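Local coordinates for ABC transporter permease (Klebsiella pneumoniae, PDB 5NUP), which probably helps keep the outer membrane asymmetric by taking misplaced phospholipids out of its outer leaflet, as an outer-membrane lipoprotein of the MlaA family, at residues F[59-71]-F[155-169]. Sequence-based numbering, arbitrary orientation.
Sequences FTSNLEEPAVMVN and YPVLSWLTWPMSIGK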
loop_
_atom_site.group_PDB
_atom_site.type_symbol
_atom_site.label_atom_id
_atom_site.label_comp_id
_atom_site.label_asym_id
_atom_site.label_seq_id
_atom_site.Cartn_x
_atom_site.Cartn_y
_atom_site.Cartn_z
ATOM N N PHE F 59 12.594 -18.656 -35.519
ATOM C CA PHE F 59 12.948 -17.285 -35.867
ATOM C C PHE F 59 12.689 -16.994 -37.342
ATOM O O PHE F 59 12.185 -15.914 -37.682
ATOM C CB PHE F 59 14.409 -17.009 -35.504
ATOM C CG PHE F 59 14.934 -15.728 -36.058
ATOM C CD1 PHE F 59 15.648 -15.714 -37.242
ATOM C CD2 PHE F 59 14.716 -14.536 -35.402
ATOM C CE1 PHE F 59 16.133 -14.527 -37.765
ATOM C CE2 PHE F 59 15.201 -13.351 -35.920
ATOM C CZ PHE F 59 15.912 -13.343 -37.102
ATOM N N THR F 60 13.034 -17.928 -38.243
ATOM C CA THR F 60 12.841 -17.640 -39.664
ATOM C C THR F 60 11.367 -17.729 -40.026
ATOM O O THR F 60 10.852 -16.869 -40.750
ATOM C CB THR F 60 13.660 -18.590 -40.571
ATOM O OG1 THR F 60 13.479 -19.962 -40.190
ATOM C CG2 THR F 60 15.144 -18.246 -40.549
ATOM N N SER F 61 10.681 -18.767 -39.521
ATOM C CA SER F 61 9.234 -18.905 -39.680
ATOM C C SER F 61 8.494 -17.637 -39.295
ATOM O O SER F 61 7.494 -17.280 -39.926
ATOM C CB SER F 61 8.719 -20.069 -38.844
ATOM O OG SER F 61 7.408 -20.413 -39.262
ATOM N N ASN F 62 8.938 -16.982 -38.217
ATOM C CA ASN F 62 8.277 -15.785 -37.721
ATOM C C ASN F 62 8.359 -14.647 -38.728
ATOM O O ASN F 62 7.440 -13.823 -38.796
ATOM C CB ASN F 62 8.900 -15.349 -36.389
ATOM C CG ASN F 62 7.992 -14.402 -35.595
ATOM O OD1 ASN F 62 6.928 -14.804 -35.104
ATOM N ND2 ASN F 62 8.398 -13.141 -35.495
ATOM N N LEU F 63 9.428 -14.590 -39.531
ATOM C CA LEU F 63 9.547 -13.518 -40.520
ATOM C C LEU F 63 8.457 -13.590 -41.587
ATOM O O LEU F 63 8.226 -12.604 -42.300
ATOM C CB LEU F 63 10.911 -13.577 -41.190
ATOM C CG LEU F 63 12.198 -13.440 -40.374
ATOM C CD1 LEU F 63 13.393 -13.403 -41.332
ATOM C CD2 LEU F 63 12.184 -12.166 -39.527
ATOM N N GLU F 64 7.775 -14.731 -41.701
ATOM C CA GLU F 64 6.732 -14.944 -42.687
ATOM C C GLU F 64 5.316 -14.763 -42.158
ATOM O O GLU F 64 4.384 -14.753 -42.969
ATOM C CB GLU F 64 6.856 -16.350 -43.253
ATOM C CG GLU F 64 8.112 -16.529 -44.038
ATOM C CD GLU F 64 8.158 -17.848 -44.709
ATOM O OE1 GLU F 64 7.079 -18.317 -45.125
ATOM O OE2 GLU F 64 9.263 -18.432 -44.759
ATOM N N GLU F 65 5.119 -14.619 -40.829
ATOM C CA GLU F 65 3.750 -14.572 -40.305
ATOM C C GLU F 65 3.025 -13.251 -40.565
ATOM O O GLU F 65 1.800 -13.276 -40.725
ATOM C CB GLU F 65 3.702 -14.908 -38.810
ATOM C CG GLU F 65 4.416 -16.184 -38.456
ATOM C CD GLU F 65 3.446 -17.350 -38.397
ATOM O OE1 GLU F 65 2.257 -17.102 -38.665
ATOM O OE2 GLU F 65 3.853 -18.502 -38.112
ATOM N N PRO F 66 3.704 -12.099 -40.655
ATOM C CA PRO F 66 3.006 -10.909 -41.177
ATOM C C PRO F 66 2.486 -11.100 -42.588
ATOM O O PRO F 66 1.397 -10.606 -42.929
ATOM C CB PRO F 66 4.076 -9.814 -41.133
ATOM C CG PRO F 66 5.032 -10.250 -40.092
ATOM C CD PRO F 66 4.982 -11.749 -40.007
ATOM N N ALA F 67 3.235 -11.828 -43.420
ATOM C CA ALA F 67 2.780 -12.059 -44.783
ATOM C C ALA F 67 1.632 -13.061 -44.826
ATOM O O ALA F 67 0.675 -12.873 -45.579
ATOM C CB ALA F 67 3.947 -12.530 -45.648
ATOM N N VAL F 68 1.691 -14.109 -44.002
ATOM C CA VAL F 68 0.591 -15.070 -43.939
ATOM C C VAL F 68 -0.719 -14.380 -43.572
ATOM O O VAL F 68 -1.791 -14.774 -44.043
ATOM C CB VAL F 68 0.937 -16.218 -42.978
ATOM C CG1 VAL F 68 -0.176 -17.233 -42.938
ATOM C CG2 VAL F 68 2.191 -16.880 -43.447
ATOM N N MET F 69 -0.675 -13.394 -42.673
ATOM C CA MET F 69 -1.909 -12.683 -42.375
ATOM C C MET F 69 -2.348 -11.861 -43.575
ATOM O O MET F 69 -3.499 -11.962 -44.014
ATOM C CB MET F 69 -1.790 -11.793 -41.140
ATOM C CG MET F 69 -1.629 -10.307 -41.421
ATOM S SD MET F 69 -1.658 -9.329 -39.936
ATOM C CE MET F 69 -1.291 -7.736 -40.654
ATOM N N VAL F 70 -1.433 -11.066 -44.142
ATOM C CA VAL F 70 -1.829 -10.130 -45.192
ATOM C C VAL F 70 -2.518 -10.858 -46.334
ATOM O O VAL F 70 -3.452 -10.332 -46.947
ATOM C CB VAL F 70 -0.596 -9.346 -45.686
ATOM C CG1 VAL F 70 -0.778 -8.848 -47.116
ATOM C CG2 VAL F 70 -0.293 -8.197 -44.752
ATOM N N ASN F 71 -2.155 -12.112 -46.562
ATOM C CA ASN F 71 -2.765 -12.886 -47.635
ATOM C C ASN F 71 -3.991 -13.672 -47.192
ATOM O O ASN F 71 -4.894 -13.893 -48.005
ATOM C CB ASN F 71 -1.747 -13.860 -48.256
ATOM C CG ASN F 71 -0.739 -13.158 -49.148
ATOM O OD1 ASN F 71 -1.090 -12.614 -50.190
ATOM N ND2 ASN F 71 0.542 -13.218 -48.761
ATOM N N TYR F 155 6.101 -6.016 -49.090
ATOM C CA TYR F 155 5.633 -5.357 -47.882
ATOM C C TYR F 155 6.279 -5.978 -46.638
ATOM O O TYR F 155 6.694 -7.145 -46.658
ATOM C CB TYR F 155 4.108 -5.469 -47.775
ATOM C CG TYR F 155 3.584 -6.892 -47.791
ATOM C CD1 TYR F 155 3.404 -7.580 -48.990
ATOM C CD2 TYR F 155 3.250 -7.540 -46.592
ATOM C CE1 TYR F 155 2.918 -8.864 -49.007
ATOM C CE2 TYR F 155 2.762 -8.826 -46.597
ATOM C CZ TYR F 155 2.598 -9.488 -47.815
ATOM O OH TYR F 155 2.116 -10.778 -47.855
ATOM N N PRO F 156 6.374 -5.230 -45.536
ATOM C CA PRO F 156 7.088 -5.748 -44.357
ATOM C C PRO F 156 6.376 -6.979 -43.792
ATOM O O PRO F 156 5.209 -7.238 -44.102
ATOM C CB PRO F 156 7.054 -4.565 -43.372
ATOM C CG PRO F 156 6.025 -3.579 -43.946
ATOM C CD PRO F 156 6.023 -3.802 -45.412
ATOM N N VAL F 157 7.072 -7.746 -42.937
ATOM C CA VAL F 157 8.456 -7.506 -42.517
ATOM C C VAL F 157 9.450 -8.169 -43.434
ATOM O O VAL F 157 10.649 -8.011 -43.247
ATOM C CB VAL F 157 8.712 -7.995 -41.086
ATOM C CG1 VAL F 157 7.851 -7.220 -40.101
ATOM C CG2 VAL F 157 8.468 -9.502 -40.989
ATOM N N LEU F 158 8.959 -8.852 -44.466
ATOM C CA LEU F 158 9.841 -9.647 -45.307
ATOM C C LEU F 158 10.589 -8.806 -46.318
ATOM O O LEU F 158 11.632 -9.242 -46.807
ATOM C CB LEU F 158 9.016 -10.672 -46.071
ATOM C CG LEU F 158 9.471 -12.096 -46.258
ATOM C CD1 LEU F 158 10.215 -12.626 -45.042
ATOM C CD2 LEU F 158 8.224 -12.909 -46.551
ATOM N N SER F 159 10.136 -7.580 -46.561
ATOM C CA SER F 159 10.835 -6.626 -47.412
ATOM C C SER F 159 12.010 -5.990 -46.695
ATOM O O SER F 159 12.780 -5.258 -47.324
ATOM C CB SER F 159 9.867 -5.528 -47.919
ATOM O OG SER F 159 9.109 -4.898 -46.877
ATOM N N TRP F 160 12.157 -6.259 -45.403
ATOM C CA TRP F 160 13.226 -5.679 -44.610
ATOM C C TRP F 160 14.532 -6.440 -44.733
ATOM O O TRP F 160 15.557 -5.947 -44.257
ATOM C CB TRP F 160 12.829 -5.628 -43.134
ATOM C CG TRP F 160 11.680 -4.728 -42.848
ATOM C CD1 TRP F 160 11.038 -3.877 -43.727
ATOM C CD2 TRP F 160 11.062 -4.528 -41.578
ATOM N NE1 TRP F 160 10.037 -3.193 -43.074
ATOM C CE2 TRP F 160 10.037 -3.569 -41.755
ATOM C CE3 TRP F 160 11.266 -5.076 -40.306
ATOM C CZ2 TRP F 160 9.228 -3.158 -40.713
ATOM C CZ3 TRP F 160 10.465 -4.660 -39.274
ATOM C CH2 TRP F 160 9.459 -3.713 -39.480
ATOM N N LEU F 161 14.521 -7.628 -45.330
ATOM C CA LEU F 161 15.732 -8.433 -45.419
ATOM C C LEU F 161 16.613 -7.923 -46.553
ATOM O O LEU F 161 16.111 -7.639 -47.645
ATOM C CB LEU F 161 15.387 -9.912 -45.639
ATOM C CG LEU F 161 14.634 -10.744 -44.582
ATOM C CD1 LEU F 161 15.373 -10.749 -43.237
ATOM C CD2 LEU F 161 13.205 -10.304 -44.380
ATOM N N THR F 162 17.912 -7.749 -46.279
ATOM C CA THR F 162 18.869 -7.699 -47.378
ATOM C C THR F 162 18.771 -9.002 -48.162
ATOM O O THR F 162 18.266 -10.016 -47.667
ATOM C CB THR F 162 20.324 -7.502 -46.905
ATOM O OG1 THR F 162 20.612 -8.317 -45.759
ATOM C CG2 THR F 162 20.610 -6.041 -46.577
ATOM N N TRP F 163 19.274 -8.982 -49.393
ATOM C CA TRP F 163 19.319 -10.235 -50.135
ATOM C C TRP F 163 20.253 -11.256 -49.485
ATOM O O TRP F 163 19.895 -12.447 -49.460
ATOM C CB TRP F 163 19.695 -9.949 -51.593
ATOM C CG TRP F 163 19.403 -11.093 -52.496
ATOM C CD1 TRP F 163 18.224 -11.775 -52.570
ATOM C CD2 TRP F 163 20.224 -11.602 -53.551
ATOM N NE1 TRP F 163 18.286 -12.735 -53.547
ATOM C CE2 TRP F 163 19.499 -12.643 -54.177
ATOM C CE3 TRP F 163 21.506 -11.300 -54.013
ATOM C CZ2 TRP F 163 20.014 -13.379 -55.246
ATOM C CZ3 TRP F 163 22.016 -12.034 -55.078
ATOM C CH2 TRP F 163 21.268 -13.060 -55.679
ATOM N N PRO F 164 21.381 -10.876 -48.867
ATOM C CA PRO F 164 22.082 -11.844 -48.012
ATOM C C PRO F 164 21.178 -12.495 -46.980
ATOM O O PRO F 164 21.258 -13.715 -46.772
ATOM C CB PRO F 164 23.171 -10.988 -47.360
ATOM C CG PRO F 164 23.482 -9.944 -48.384
ATOM C CD PRO F 164 22.226 -9.699 -49.168
ATOM N N MET F 165 20.329 -11.709 -46.310
ATOM C CA MET F 165 19.462 -12.278 -45.283
ATOM C C MET F 165 18.475 -13.263 -45.902
ATOM O O MET F 165 18.159 -14.303 -45.307
ATOM C CB MET F 165 18.740 -11.161 -44.523
ATOM C CG MET F 165 19.606 -10.339 -43.569
ATOM S SD MET F 165 18.728 -8.859 -42.986
ATOM C CE MET F 165 20.000 -7.598 -42.835
ATOM N N SER F 166 17.970 -12.947 -47.096
ATOM C CA SER F 166 17.066 -13.869 -47.776
ATOM C C SER F 166 17.761 -15.180 -48.113
ATOM O O SER F 166 17.139 -16.248 -48.027
ATOM C CB SER F 166 16.527 -13.231 -49.057
ATOM O OG SER F 166 16.321 -11.838 -48.893
ATOM N N ILE F 167 19.060 -15.127 -48.438
ATOM C CA ILE F 167 19.788 -16.352 -48.753
ATOM C C ILE F 167 20.037 -17.164 -47.497
ATOM O O ILE F 167 19.898 -18.395 -47.502
ATOM C CB ILE F 167 21.120 -16.042 -49.456
ATOM C CG1 ILE F 167 20.931 -15.041 -50.586
ATOM C CG2 ILE F 167 21.727 -17.322 -50.005
ATOM C CD1 ILE F 167 19.862 -15.429 -51.591
ATOM N N GLY F 168 20.416 -16.490 -46.409
ATOM C CA GLY F 168 20.566 -17.187 -45.149
ATOM C C GLY F 168 19.317 -17.942 -44.758
ATOM O O GLY F 168 19.360 -19.143 -44.465
ATOM N N LYS F 169 18.179 -17.250 -44.771
ATOM C CA LYS F 169 16.934 -17.867 -44.327
ATOM C C LYS F 169 16.603 -19.114 -45.152
ATOM O O LYS F 169 16.290 -20.177 -44.591
ATOM C CB LYS F 169 15.818 -16.813 -44.360
ATOM C CG LYS F 169 14.427 -17.347 -44.346
ATOM C CD LYS F 169 13.488 -16.195 -44.626
ATOM C CE LYS F 169 12.033 -16.571 -44.372
ATOM N NZ LYS F 169 11.843 -18.033 -44.335
#
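The backbones of 59-71 and 155-169 come nearest at Thr60 with Lys169 and at Leu63 with Leu158, CA atoms 6.2 Å apart in both pairs. At one end Lys169, its CG anti to the backbone N (chi1 162°), stretches past the CG2 methyl of Thr60 before bending at its last torsion. Glu64 OE2 receives NZ of Lys169 through its anti lone pair, at 2.6 Å, in a salt bridge; Glu173 offers the same ammonium a second carboxylate. The type I turn from Asn62 to Glu65 joins helix 50-62 to helix 65-74, and in this largely helical MlaA fold such a tight turn between two helices is packed over by a loop that leads into a third, helix 163-180. Leu63 lays its CD1 3.8 Å from Leu161 CD1, Leu158 CD1 lies 3.4 Å from Leu63 O, and the CG2 methyl of Val157, which follows a cis peptide bond, sits 3.6 Å from Pro66 CG. At the far end, Val70 reaches the Tyr155 ring obliquely, its CG1 3.5 Å from Tyr155 CZ, while Ala67 CB lies 3.4 Å from Tyr155 OH. Asn71 ND2 approaches the ring edge, its amide plane turned 67° from the ring, yet the angle is poor for bonding to the phenol; Asp152 OD2 instead takes hydrogen bonds from both Asn71 ND2 and Tyr155 OH.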